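PDB 2RBC: sugar kinase from Agrobacterium tumefaciens, which probably transfers phosphate from ATP to a sugar hydroxyl, as pfkB (ribokinase) family kinases do, the acceptor sugar not being specified. Local coordinates for residues Leu43-Asp48 with Pro58-Gln63; Ala47-Gly52 with Thr124-Asn129; Gly131-Val136 with Val269-Ala274. One frame throughout, in Å; residues are numbered along the deposited sequence.

Contact 1: residues Leu43-Asp48 with Pro58-Gln63; sequences LFRVAD and PYEVLQ
Leu-43 to Arg-45 and Glu-60 to Gln-63 run antiparallel at one side of the small four-stranded sheet, consistent with the lid of ribokinase-type kinases. Their axes lie 4.9 Å apart at 168°. Leu-43 and Leu-62 form a hydrogen-bonded pair: Leu-43 N reaches Leu-62 O at 2.8 Å, and Leu-62 N returns to Leu-43 O. Arg-45 N then donates to Glu-60 O, and Tyr-59 N to Arg-45 O at 2.8 Å.

On the face of Leu-43 and Leu-62, Arg-45 runs out extended with CG opposite its backbone N (chi1 -152°), alongside Glu-60. Its NH1 forms a salt bridge with Glu-60 OE1 at 2.8 Å; the oxygen lies in the guanidinium plane, but NH1 meets its syn side 26° out of the carboxylate plane. The Tyr-59 ring flanks this arm, CE1 being 3.5 Å from Arg-45 CD, while Arg-45 O sits over a ring face.

The other face is apolar. Phe-44 CD1 meets Val-61 CG2 at 3.8 Å, and Pro-58 CG approaches the edge of the same ring.

Phe-44 also bonds through its backbone to Ile-125 and Ile-127 of strand 121-127, the next strand of the sheet on the other side of strand 39-45 from strand 60-66. Phe-44, Pro-58 and Val-61 pack on Val-136, Pro-137 and Phe-138 of the second subunit.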
ATOM      1  N   LEU A  43       4.541  -5.398  -0.734  1.00 21.07           N
ATOM      2  CA  LEU A  43       5.161  -6.337   0.177  1.00 22.34           C
ATOM      3  C   LEU A  43       6.247  -5.600   0.927  1.00 23.41           C
ATOM      4  O   LEU A  43       7.198  -5.134   0.316  1.00 23.64           O
ATOM      5  CB  LEU A  43       5.788  -7.530  -0.579  1.00 22.19           C
ATOM      6  CG  LEU A  43       4.951  -8.247  -1.646  1.00 23.86           C
ATOM      7  CD1 LEU A  43       5.752  -9.415  -2.190  1.00 21.03           C
ATOM      8  CD2 LEU A  43       3.603  -8.691  -1.069  1.00 23.90           C
ATOM      9  N   PHE A  44       6.062  -5.465   2.243  1.00 23.71           N
ATOM     10  CA  PHE A  44       6.948  -4.743   3.120  1.00 24.62           C
ATOM     11  C   PHE A  44       7.693  -5.778   3.944  1.00 25.34           C
ATOM     12  O   PHE A  44       7.069  -6.486   4.727  1.00 25.49           O
ATOM     13  CB  PHE A  44       6.156  -3.863   4.110  1.00 23.21           C
ATOM     14  CG  PHE A  44       5.409  -2.728   3.480  1.00 22.61           C
ATOM     15  CD1 PHE A  44       6.016  -1.500   3.305  1.00 19.64           C
ATOM     16  CD2 PHE A  44       4.072  -2.864   3.143  1.00 21.95           C
ATOM     17  CE1 PHE A  44       5.327  -0.437   2.760  1.00 23.00           C
ATOM     18  CE2 PHE A  44       3.366  -1.778   2.628  1.00 20.52           C
ATOM     19  CZ  PHE A  44       4.002  -0.591   2.417  1.00 20.70           C
ATOM     20  N   ARG A  45       9.007  -5.856   3.762  1.00 27.06           N
ATOM     21  CA  ARG A  45       9.858  -6.854   4.433  1.00 27.91           C
ATOM     22  C   ARG A  45      10.414  -6.213   5.694  1.00 28.89           C
ATOM     23  O   ARG A  45      11.069  -5.169   5.644  1.00 29.09           O
ATOM     24  CB  ARG A  45      10.963  -7.307   3.486  1.00 27.71           C
ATOM     25  CG  ARG A  45      11.466  -8.689   3.736  1.00 28.83           C
ATOM     26  CD  ARG A  45      12.612  -8.958   2.850  1.00 29.70           C
ATOM     27  NE  ARG A  45      13.125 -10.315   3.032  1.00 28.50           N
ATOM     28  CZ  ARG A  45      14.103 -10.832   2.312  1.00 29.68           C
ATOM     29  NH1 ARG A  45      14.689 -10.123   1.378  1.00 30.85           N
ATOM     30  NH2 ARG A  45      14.504 -12.081   2.531  1.00 32.75           N
ATOM     31  N   VAL A  46      10.072  -6.796   6.831  1.00 29.56           N
ATOM     32  CA  VAL A  46      10.430  -6.259   8.123  1.00 31.09           C
ATOM     33  C   VAL A  46      11.176  -7.328   8.947  1.00 31.81           C
ATOM     34  O   VAL A  46      11.102  -8.505   8.627  1.00 32.27           O
ATOM     35  CB  VAL A  46       9.182  -5.798   8.877  1.00 30.98           C
ATOM     36  CG1 VAL A  46       8.462  -4.676   8.093  1.00 30.45           C
ATOM     37  CG2 VAL A  46       8.230  -6.993   9.154  1.00 30.98           C
ATOM     38  N   ALA A  47      11.906  -6.902   9.983  1.00 33.59           N
ATOM     39  CA  ALA A  47      12.587  -7.840  10.880  1.00 33.69           C
ATOM     40  C   ALA A  47      11.523  -8.485  11.754  1.00 35.41           C
ATOM     41  O   ALA A  47      11.243  -9.685  11.652  1.00 35.77           O
ATOM     42  CB  ALA A  47      13.609  -7.125  11.722  1.00 33.60           C
ATOM     43  N   ASP A  48      10.880  -7.656  12.556  1.00 36.77           N
ATOM     44  CA  ASP A  48       9.880  -8.117  13.489  1.00 38.37           C
ATOM     45  C   ASP A  48       8.492  -7.683  13.072  1.00 39.24           C
ATOM     46  O   ASP A  48       8.236  -6.494  12.823  1.00 39.61           O
ATOM     47  CB  ASP A  48      10.163  -7.553  14.884  1.00 38.58           C
ATOM     48  CG  ASP A  48      11.503  -8.008  15.434  1.00 40.01           C
ATOM     49  OD1 ASP A  48      11.919  -9.148  15.126  1.00 41.83           O
ATOM     50  OD2 ASP A  48      12.138  -7.226  16.173  1.00 41.94           O
ATOM     51  N   PRO A  58      10.343  -0.871   7.139  1.00 28.01           N
ATOM     52  CA  PRO A  58      10.694  -1.980   6.257  1.00 27.45           C
ATOM     53  C   PRO A  58      12.123  -1.867   5.736  1.00 27.66           C
ATOM     54  O   PRO A  58      12.608  -0.762   5.511  1.00 26.98           O
ATOM     55  CB  PRO A  58       9.725  -1.819   5.086  1.00 27.52           C
ATOM     56  CG  PRO A  58       9.420  -0.322   5.050  1.00 27.55           C
ATOM     57  CD  PRO A  58       9.554   0.176   6.457  1.00 27.62           C
ATOM     58  N   TYR A  59      12.789  -2.984   5.505  1.00 27.79           N
ATOM     59  CA  TYR A  59      14.096  -2.882   4.893  1.00 28.26           C
ATOM     60  C   TYR A  59      14.082  -3.157   3.419  1.00 27.26           C
ATOM     61  O   TYR A  59      15.059  -2.862   2.749  1.00 27.11           O
ATOM     62  CB  TYR A  59      15.154  -3.717   5.606  1.00 29.62           C
ATOM     63  CG  TYR A  59      14.880  -5.172   5.691  1.00 29.47           C
ATOM     64  CD1 TYR A  59      15.319  -6.042   4.705  1.00 31.34           C
ATOM     65  CD2 TYR A  59      14.264  -5.694   6.810  1.00 30.89           C
ATOM     66  CE1 TYR A  59      15.099  -7.420   4.822  1.00 31.29           C
ATOM     67  CE2 TYR A  59      14.026  -7.046   6.932  1.00 32.32           C
ATOM     68  CZ  TYR A  59      14.446  -7.911   5.951  1.00 31.80           C
ATOM     69  OH  TYR A  59      14.160  -9.267   6.105  1.00 33.18           O
ATOM     70  N   GLU A  60      12.979  -3.683   2.906  1.00 26.23           N
ATOM     71  CA  GLU A  60      12.812  -3.918   1.485  1.00 25.37           C
ATOM     72  C   GLU A  60      11.331  -3.762   1.183  1.00 24.41           C
ATOM     73  O   GLU A  60      10.498  -4.158   1.993  1.00 24.09           O
ATOM     74  CB  GLU A  60      13.286  -5.330   1.127  1.00 26.06           C
ATOM     75  CG  GLU A  60      13.366  -5.597  -0.330  1.00 26.74           C
ATOM     76  CD  GLU A  60      14.046  -6.913  -0.647  1.00 27.69           C
ATOM     77  OE1 GLU A  60      14.548  -7.568   0.291  1.00 28.52           O
ATOM     78  OE2 GLU A  60      14.048  -7.268  -1.830  1.00 30.55           O
ATOM     79  N   VAL A  61      11.003  -3.135   0.060  1.00 23.50           N
ATOM     80  CA  VAL A  61       9.592  -2.953  -0.348  1.00 23.34           C
ATOM     81  C   VAL A  61       9.466  -3.310  -1.830  1.00 22.49           C
ATOM     82  O   VAL A  61      10.227  -2.821  -2.655  1.00 22.11           O
ATOM     83  CB  VAL A  61       9.069  -1.505  -0.075  1.00 23.02           C
ATOM     84  CG1 VAL A  61       7.613  -1.329  -0.540  1.00 22.08           C
ATOM     85  CG2 VAL A  61       9.234  -1.127   1.416  1.00 21.88           C
ATOM     86  N   LEU A  62       8.493  -4.148  -2.159  1.00 22.00           N
ATOM     87  CA  LEU A  62       8.230  -4.560  -3.545  1.00 22.14           C
ATOM     88  C   LEU A  62       6.761  -4.389  -3.838  1.00 21.09           C
ATOM     89  O   LEU A  62       5.916  -4.906  -3.106  1.00 19.26           O
ATOM     90  CB  LEU A  62       8.600  -6.029  -3.766  1.00 22.17           C
ATOM     91  CG  LEU A  62       8.410  -6.715  -5.154  1.00 22.90           C
ATOM     92  CD1 LEU A  62       9.351  -6.108  -6.218  1.00 20.24           C
ATOM     93  CD2 LEU A  62       8.550  -8.220  -5.090  1.00 22.85           C
ATOM     94  N   GLN A  63       6.474  -3.660  -4.914  1.00 21.08           N
ATOM     95  CA  GLN A  63       5.146  -3.596  -5.483  1.00 20.72           C
ATOM     96  C   GLN A  63       5.057  -4.495  -6.691  1.00 21.07           C
ATOM     97  O   GLN A  63       5.845  -4.357  -7.628  1.00 21.29           O
ATOM     98  CB  GLN A  63       4.794  -2.177  -5.855  1.00 20.49           C
ATOM     99  CG  GLN A  63       4.698  -1.283  -4.632  1.00 19.79           C
ATOM    100  CD  GLN A  63       4.047   0.063  -4.929  1.00 21.86           C
ATOM    101  OE1 GLN A  63       4.629   0.892  -5.591  1.00 20.96           O
ATOM    102  NE2 GLN A  63       2.857   0.280  -4.399  1.00 21.38           N
TER

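Contact 2: residues Ala47-Gly52 with Thr124-Asn129; sequences ADMPKG and TIIIDN. With EDO (1,2-ethanediol), chain H.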
ATOM      1  N   ALA A  47      11.906  -6.902   9.983  1.00 33.59           N
ATOM      2  CA  ALA A  47      12.587  -7.840  10.880  1.00 33.69           C
ATOM      3  C   ALA A  47      11.523  -8.485  11.754  1.00 35.41           C
ATOM      4  O   ALA A  47      11.243  -9.685  11.652  1.00 35.77           O
ATOM      5  CB  ALA A  47      13.609  -7.125  11.722  1.00 33.60           C
ATOM      6  N   ASP A  48      10.880  -7.656  12.556  1.00 36.77           N
ATOM      7  CA  ASP A  48       9.880  -8.117  13.489  1.00 38.37           C
ATOM      8  C   ASP A  48       8.492  -7.683  13.072  1.00 39.24           C
ATOM      9  O   ASP A  48       8.236  -6.494  12.823  1.00 39.61           O
ATOM     10  CB  ASP A  48      10.163  -7.553  14.884  1.00 38.58           C
ATOM     11  CG  ASP A  48      11.503  -8.008  15.434  1.00 40.01           C
ATOM     12  OD1 ASP A  48      11.919  -9.148  15.126  1.00 41.83           O
ATOM     13  OD2 ASP A  48      12.138  -7.226  16.173  1.00 41.94           O
HETATM   14  N   MSE A  49       7.600  -8.664  13.037  1.00 40.18           N
HETATM   15  CA  MSE A  49       6.185  -8.442  12.873  1.00 41.03           C
HETATM   16  C   MSE A  49       5.652  -7.430  13.891  1.00 40.40           C
HETATM   17  O   MSE A  49       5.863  -7.587  15.079  1.00 40.36           O
HETATM   18  CB  MSE A  49       5.456  -9.773  13.036  1.00 41.98           C
HETATM   19  CG  MSE A  49       4.020  -9.733  12.598  1.00 45.53           C
HETATM   20 SE   MSE A  49       3.884  -9.340  10.678  1.00 56.49          SE
HETATM   21  CE  MSE A  49       4.346 -11.083   9.876  1.00 48.85           C
ATOM     22  N   PRO A  50       4.969  -6.371  13.425  1.00 40.35           N
ATOM     23  CA  PRO A  50       4.338  -5.486  14.373  1.00 40.66           C
ATOM     24  C   PRO A  50       3.252  -6.193  15.164  1.00 41.31           C
ATOM     25  O   PRO A  50       2.699  -7.188  14.711  1.00 41.77           O
ATOM     26  CB  PRO A  50       3.730  -4.392  13.487  1.00 40.32           C
ATOM     27  CG  PRO A  50       3.578  -5.006  12.191  1.00 40.05           C
ATOM     28  CD  PRO A  50       4.752  -5.906  12.050  1.00 40.01           C
ATOM     29  N   LYS A  51       2.960  -5.648  16.333  1.00 42.16           N
ATOM     30  CA  LYS A  51       2.062  -6.271  17.289  1.00 42.65           C
ATOM     31  C   LYS A  51       1.079  -5.253  17.837  1.00 41.78           C
ATOM     32  O   LYS A  51       0.554  -5.413  18.937  1.00 42.15           O
ATOM     33  CB  LYS A  51       2.883  -6.886  18.450  1.00 43.46           C
ATOM     34  CG  LYS A  51       3.877  -7.997  18.024  1.00 45.16           C
ATOM     35  CD  LYS A  51       3.167  -9.205  17.368  1.00 47.01           C
ATOM     36  CE  LYS A  51       4.127 -10.162  16.639  1.00 48.03           C
ATOM     37  NZ  LYS A  51       5.231 -10.720  17.491  1.00 50.21           N
ATOM     38  N   GLY A  52       0.815  -4.202  17.072  1.00 40.40           N
ATOM     39  CA  GLY A  52      -0.076  -3.156  17.533  1.00 39.01           C
ATOM     40  C   GLY A  52       0.347  -1.850  16.941  1.00 37.78           C
ATOM     41  O   GLY A  52       1.259  -1.802  16.105  1.00 37.44           O
ATOM     42  N   THR A 124      -1.782  -4.716   1.188  1.00 21.49           N
ATOM     43  CA  THR A 124      -0.511  -4.635   1.895  1.00 21.93           C
ATOM     44  C   THR A 124      -0.214  -5.993   2.545  1.00 22.72           C
ATOM     45  O   THR A 124      -1.082  -6.574   3.213  1.00 21.85           O
ATOM     46  CB  THR A 124      -0.485  -3.518   2.926  1.00 22.07           C
ATOM     47  OG1 THR A 124      -0.239  -2.278   2.251  1.00 18.60           O
ATOM     48  CG2 THR A 124       0.600  -3.740   3.993  1.00 21.19           C
ATOM     49  N   ILE A 125       1.005  -6.484   2.339  1.00 23.23           N
ATOM     50  CA  ILE A 125       1.475  -7.685   3.026  1.00 24.27           C
ATOM     51  C   ILE A 125       2.783  -7.354   3.728  1.00 24.75           C
ATOM     52  O   ILE A 125       3.719  -6.911   3.094  1.00 24.44           O
ATOM     53  CB  ILE A 125       1.638  -8.887   2.085  1.00 24.30           C
ATOM     54  CG1 ILE A 125       0.351  -9.121   1.295  1.00 23.87           C
ATOM     55  CG2 ILE A 125       1.986 -10.144   2.889  1.00 25.82           C
ATOM     56  CD1 ILE A 125       0.393 -10.264   0.282  1.00 24.94           C
ATOM     57  N   ILE A 126       2.807  -7.532   5.048  1.00 25.20           N
ATOM     58  CA  ILE A 126       3.990  -7.282   5.882  1.00 26.64           C
ATOM     59  C   ILE A 126       4.558  -8.664   6.192  1.00 29.09           C
ATOM     60  O   ILE A 126       3.865  -9.486   6.799  1.00 29.59           O
ATOM     61  CB  ILE A 126       3.643  -6.507   7.160  1.00 26.32           C
ATOM     62  CG1 ILE A 126       2.930  -5.170   6.813  1.00 24.83           C
ATOM     63  CG2 ILE A 126       4.910  -6.243   8.003  1.00 25.49           C
ATOM     64  CD1 ILE A 126       2.172  -4.537   7.943  1.00 25.00           C
ATOM     65  N   ILE A 127       5.787  -8.909   5.726  1.00 30.50           N
ATOM     66  CA  ILE A 127       6.467 -10.191   5.811  1.00 31.09           C
ATOM     67  C   ILE A 127       7.700 -10.049   6.730  1.00 32.80           C
ATOM     68  O   ILE A 127       8.652  -9.312   6.418  1.00 31.95           O
ATOM     69  CB  ILE A 127       6.896 -10.655   4.412  1.00 31.62           C
ATOM     70  CG1 ILE A 127       5.733 -10.513   3.423  1.00 30.57           C
ATOM     71  CG2 ILE A 127       7.420 -12.058   4.448  1.00 31.09           C
ATOM     72  CD1 ILE A 127       6.024 -10.982   2.021  1.00 30.16           C
ATOM     73  N   ASP A 128       7.651 -10.711   7.893  1.00 34.54           N
ATOM     74  CA  ASP A 128       8.725 -10.615   8.883  1.00 35.60           C
ATOM     75  C   ASP A 128       9.893 -11.524   8.509  1.00 36.81           C
ATOM     76  O   ASP A 128       9.882 -12.184   7.449  1.00 36.72           O
ATOM     77  CB  ASP A 128       8.218 -10.838  10.336  1.00 35.49           C
ATOM     78  CG  ASP A 128       7.771 -12.275  10.613  1.00 35.52           C
ATOM     79  OD1 ASP A 128       7.960 -13.141   9.751  1.00 33.45           O
ATOM     80  OD2 ASP A 128       7.213 -12.517  11.705  1.00 36.79           O
ATOM     81  N   ASN A 129      10.934 -11.526   9.337  1.00 38.54           N
ATOM     82  CA  ASN A 129      12.101 -12.356   9.024  1.00 39.68           C
ATOM     83  C   ASN A 129      11.927 -13.848   9.345  1.00 41.10           C
ATOM     84  O   ASN A 129      12.863 -14.618   9.167  1.00 42.13           O
ATOM     85  CB  ASN A 129      13.371 -11.792   9.648  1.00 40.24           C
ATOM     86  CG  ASN A 129      13.341 -11.805  11.164  1.00 40.64           C
ATOM     87  OD1 ASN A 129      12.567 -12.537  11.797  1.00 41.38           O
ATOM     88  ND2 ASN A 129      14.183 -10.979  11.753  1.00 42.32           N
TER
HETATM   89  C1  EDO H 328       0.759   0.057   0.083  0.50 21.43           C
HETATM   90  O1  EDO H 328       0.962   1.396   0.565  0.50 22.27           O
HETATM   91  C2  EDO H 328      -0.729  -0.315   0.045  0.50 21.06           C
HETATM   92  O2  EDO H 328      -0.921  -1.741   0.084  0.50 20.45           O
HETATM   93  O   HOH W   1      14.647 -10.456  14.415  1.00 61.82           O
HETATM   94  O   HOH W   2       8.143 -11.302  13.792  1.00 48.79           O
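Met-49, present as selenomethionine, packs on Ile-126 and Asp-128, and Pro-50 on Ile-126, in the tight part of this contact. Met-49 leaves its backbone with CG opposite N (chi1 -168°), then bends twice, at chi2 and chi3, which brings the methyl CE to 3.5 Å from Ile-126 O. Its selenium rests against the CG2 branch of Ile-126, and that same branch takes Pro-50 CD at 4.1 Å, the two side chains meeting at a slant. Further along, Met-49 CB lies 3.5 Å from Asp-128 OD2, with the two side chains crossing at about a right angle. Asp-128 OD1 accepts from the backbone N of Arg-130 and of Glu-132, while OD2 accepts from a water that Met-49 N also donates to, at 2.8 Å. The buried carboxylate is thus held by two backbone N-H groups on OD1 and a water on OD2.

The outer end is looser. One direct hydrogen bond links the backbones there, Asn-129 N to Ala-47 O at 3.0 Å and 168°, the donor tilted from the carbonyl plane. Ala-47, Asp-48 and Asn-129 are all exposed here, and Asp-48 OD1 is joined to Asn-129 ND2 through a water, which lies 2.8 Å from that ND2.

The loop after strand 39-45 thereby lies over the end of strand 121-127. Leu-134 of strand 133-138 also touches Met-49, while Leu-134 of the second subunit packs on Pro-50.

Contact 3: residues Gly131-Val136 with Val269-Ala274; sequences GERLIV and VDTLAA. With EDO (1,2-ethanediol), chain L.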
ATOM      1  N   GLY A 131       9.455 -15.156   7.560  1.00 42.50           N
ATOM      2  CA  GLY A 131       8.593 -15.396   6.402  1.00 42.09           C
ATOM      3  C   GLY A 131       7.103 -15.466   6.726  1.00 41.74           C
ATOM      4  O   GLY A 131       6.308 -15.817   5.860  1.00 41.79           O
ATOM      5  N   GLU A 132       6.719 -15.130   7.959  1.00 41.32           N
ATOM      6  CA  GLU A 132       5.311 -15.045   8.318  1.00 41.12           C
ATOM      7  C   GLU A 132       4.737 -13.746   7.774  1.00 40.06           C
ATOM      8  O   GLU A 132       5.481 -12.782   7.596  1.00 40.16           O
ATOM      9  CB  GLU A 132       5.143 -15.082   9.831  1.00 41.55           C
ATOM     10  CG  GLU A 132       5.516 -16.432  10.406  1.00 43.98           C
ATOM     11  CD  GLU A 132       5.158 -16.567  11.868  1.00 44.86           C
ATOM     12  OE1 GLU A 132       5.135 -15.537  12.598  1.00 50.46           O
ATOM     13  OE2 GLU A 132       4.905 -17.723  12.281  1.00 51.79           O
ATOM     14  N   ARG A 133       3.417 -13.723   7.555  1.00 38.36           N
ATOM     15  CA  ARG A 133       2.729 -12.611   6.882  1.00 36.81           C
ATOM     16  C   ARG A 133       1.518 -12.039   7.601  1.00 34.14           C
ATOM     17  O   ARG A 133       0.734 -12.774   8.201  1.00 33.55           O
ATOM     18  CB  ARG A 133       2.229 -13.074   5.540  1.00 36.36           C
ATOM     19  CG  ARG A 133       3.258 -13.782   4.729  1.00 37.81           C
ATOM     20  CD  ARG A 133       2.880 -13.776   3.281  1.00 39.26           C
ATOM     21  NE  ARG A 133       1.857 -14.750   2.937  1.00 42.17           N
ATOM     22  CZ  ARG A 133       2.075 -16.054   2.782  1.00 41.23           C
ATOM     23  NH1 ARG A 133       3.266 -16.588   3.000  1.00 41.23           N
ATOM     24  NH2 ARG A 133       1.074 -16.826   2.429  1.00 42.96           N
ATOM     25  N   LEU A 134       1.357 -10.722   7.489  1.00 30.86           N
ATOM     26  CA  LEU A 134       0.131 -10.026   7.862  1.00 29.25           C
ATOM     27  C   LEU A 134      -0.422  -9.367   6.578  1.00 28.94           C
ATOM     28  O   LEU A 134       0.293  -8.587   5.930  1.00 27.64           O
ATOM     29  CB  LEU A 134       0.387  -9.004   8.955  1.00 29.34           C
ATOM     30  CG  LEU A 134      -0.708  -7.946   9.154  1.00 29.72           C
ATOM     31  CD1 LEU A 134      -2.075  -8.552   9.491  1.00 29.63           C
ATOM     32  CD2 LEU A 134      -0.268  -6.929  10.203  1.00 28.56           C
ATOM     33  N   ILE A 135      -1.660  -9.713   6.203  0.50 28.60           N
ATOM     34  CA  ILE A 135      -2.280  -9.219   4.971  0.50 27.92           C
ATOM     35  C   ILE A 135      -3.460  -8.300   5.278  0.50 27.53           C
ATOM     36  O   ILE A 135      -4.285  -8.572   6.164  0.50 27.03           O
ATOM     37  CB  ILE A 135      -2.741 -10.366   4.032  0.50 28.59           C
ATOM     38  CG1 ILE A 135      -3.330  -9.802   2.725  0.50 28.03           C
ATOM     39  CG2 ILE A 135      -3.764 -11.244   4.742  0.50 28.37           C
ATOM     40  CD1 ILE A 135      -3.448 -10.805   1.602  0.50 27.18           C
ATOM     41  N   VAL A 136      -3.511  -7.192   4.546  1.00 26.34           N
ATOM     42  CA  VAL A 136      -4.574  -6.219   4.661  1.00 25.42           C
ATOM     43  C   VAL A 136      -5.035  -6.009   3.224  1.00 24.41           C
ATOM     44  O   VAL A 136      -4.408  -5.313   2.435  1.00 23.84           O
ATOM     45  CB  VAL A 136      -4.129  -4.910   5.343  1.00 25.84           C
ATOM     46  CG1 VAL A 136      -5.337  -4.051   5.624  1.00 22.18           C
ATOM     47  CG2 VAL A 136      -3.333  -5.214   6.636  1.00 25.43           C
ATOM     48  N   VAL A 269      11.983 -19.099   2.408  1.00 27.85           N
ATOM     49  CA  VAL A 269      12.122 -17.644   2.588  1.00 25.81           C
ATOM     50  C   VAL A 269      10.784 -16.872   2.471  1.00 25.10           C
ATOM     51  O   VAL A 269      10.496 -15.952   3.264  1.00 24.68           O
ATOM     52  CB  VAL A 269      13.139 -17.073   1.559  1.00 25.85           C
ATOM     53  CG1 VAL A 269      13.285 -15.570   1.680  1.00 23.90           C
ATOM     54  CG2 VAL A 269      14.479 -17.747   1.737  1.00 24.26           C
ATOM     55  N   ASP A 270       9.994 -17.224   1.470  1.00 22.84           N
ATOM     56  CA  ASP A 270       8.725 -16.554   1.202  1.00 23.60           C
ATOM     57  C   ASP A 270       7.818 -17.504   0.449  1.00 22.70           C
ATOM     58  O   ASP A 270       8.025 -17.767  -0.721  1.00 23.04           O
ATOM     59  CB  ASP A 270       8.966 -15.242   0.451  1.00 24.27           C
ATOM     60  CG  ASP A 270       7.682 -14.500   0.103  1.00 22.72           C
ATOM     61  OD1 ASP A 270       6.595 -14.888   0.567  1.00 25.44           O
ATOM     62  OD2 ASP A 270       7.776 -13.530  -0.667  1.00 25.35           O
ATOM     63  N   THR A 271       6.817 -18.041   1.138  1.00 22.29           N
ATOM     64  CA  THR A 271       5.914 -19.002   0.522  1.00 22.67           C
ATOM     65  C   THR A 271       4.737 -18.311  -0.193  1.00 22.46           C
ATOM     66  O   THR A 271       3.919 -18.965  -0.776  1.00 22.99           O
ATOM     67  CB  THR A 271       5.354 -19.984   1.552  1.00 22.90           C
ATOM     68  OG1 THR A 271       4.537 -19.255   2.463  1.00 22.14           O
ATOM     69  CG2 THR A 271       6.452 -20.700   2.302  1.00 22.78           C
ATOM     70  N   LEU A 272       4.673 -16.982  -0.178  1.00 22.70           N
ATOM     71  CA  LEU A 272       3.599 -16.280  -0.897  1.00 21.74           C
ATOM     72  C   LEU A 272       3.626 -16.681  -2.367  1.00 21.71           C
ATOM     73  O   LEU A 272       4.676 -16.643  -2.984  1.00 20.42           O
ATOM     74  CB  LEU A 272       3.779 -14.762  -0.711  1.00 21.85           C
ATOM     75  CG  LEU A 272       2.713 -13.831  -1.261  1.00 23.38           C
ATOM     76  CD1 LEU A 272       1.333 -14.144  -0.696  1.00 28.15           C
ATOM     77  CD2 LEU A 272       3.122 -12.371  -0.964  1.00 22.69           C
ATOM     78  N   ALA A 273       2.478 -17.103  -2.910  1.00 21.82           N
ATOM     79  CA  ALA A 273       2.342 -17.494  -4.345  1.00 21.92           C
ATOM     80  C   ALA A 273       2.839 -18.902  -4.705  1.00 22.15           C
ATOM     81  O   ALA A 273       2.829 -19.274  -5.872  1.00 23.72           O
ATOM     82  CB  ALA A 273       2.996 -16.432  -5.281  1.00 21.94           C
ATOM     83  N   ALA A 274       3.307 -19.667  -3.723  1.00 22.18           N
ATOM     84  CA  ALA A 274       3.892 -20.993  -3.958  1.00 21.74           C
ATOM     85  C   ALA A 274       2.867 -21.887  -4.655  1.00 21.66           C
ATOM     86  O   ALA A 274       3.140 -22.482  -5.689  1.00 21.31           O
ATOM     87  CB  ALA A 274       4.374 -21.620  -2.637  1.00 20.41           C
TER
HETATM   88  C1  EDO L 332       2.454 -21.000   4.160  1.00 61.51           C
HETATM   89  O1  EDO L 332       3.499 -20.240   4.793  1.00 61.58           O
HETATM   90  C2  EDO L 332       1.173 -20.166   4.003  1.00 61.44           C
HETATM   91  O2  EDO L 332       0.789 -20.031   2.616  1.00 60.25           O
HETATM   92  O   HOH W   3       7.181 -17.664   4.173  1.00 34.77           O
HETATM   93  O   HOH W   4       5.905 -14.511   3.136  1.00 38.61           O
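Gly-131 meets Val-269 first: its CA stands 3.7 Å from Val-269 O, at a positive phi of 69°, where the chain turns into strand 133-138. Its carbonyl oxygen accepts hydrogen bonds from two waters. One, 2.6 Å from Gly-131 O, accepts from Thr-271 N; the other also donates to Asp-270 OD1 at 2.7 Å and is only weakly linked to Arg-133 NH1. Solvent therefore carries much of the polar contact at this end.

Two residues on, Arg-133 supplies the direct grip. A bend at chi3 (-78°) turns its guanidinium toward the loop, where NH1 donates to Thr-271 OG1 at 3.0 Å with the oxygen close to the guanidinium plane. Leu-272 lies over one face of this group, CD1 being 3.7 Å from Arg-133 NE. At its edge NH2 binds a hydroxyl of an ethanediol molecule, probably from the crystallisation liquor, whose other hydroxyl is bonded to Thr-271 OG1. Asp-270 OD1 is 4.5 Å from Arg-133 NH1 and well out of its plane, so no N-H points at it and any attraction would be between the charges only. That oxygen instead accepts from Leu-272 N at 2.9 Å, while OD2 is taken by the backbone N of Gly-311 and Gly-312.

The bond from Leu-272 N makes an Asx turn that overlaps a type II turn from Thr-271 to Ala-274, leading into helix 274-287 with Ala-273 at the N-cap. Asp-270 to Ala-274 fits the opening of the DTxGAGD-type signature of pfkB kinases, in whose relatives the helix N-terminus forms the anion hole; the same role is probable here.

Overall arrangement
Contacts 1 and 2 both start from the chain around Ala-47 and Asp-48 and belong to one four-stranded sheet, in which strand 121-127 lies between 39-45 and 133-138; their centres are about 8 Å apart. Both are partly buried, but contact 1 is regular strand pairing with a salt bridge on one face, whereas contact 2 sets an irregular loop against a strand end, with selenium and proline packing inside and waters outside. Contact 3 is a surface contact, poor in buried area and rich in water, and joins that sheet to the loop before helix 274-287. Leu-43 CD2 packs on Leu-272 CD2 at 3.7 Å, linking contacts 1 and 3. All three touch the second subunit.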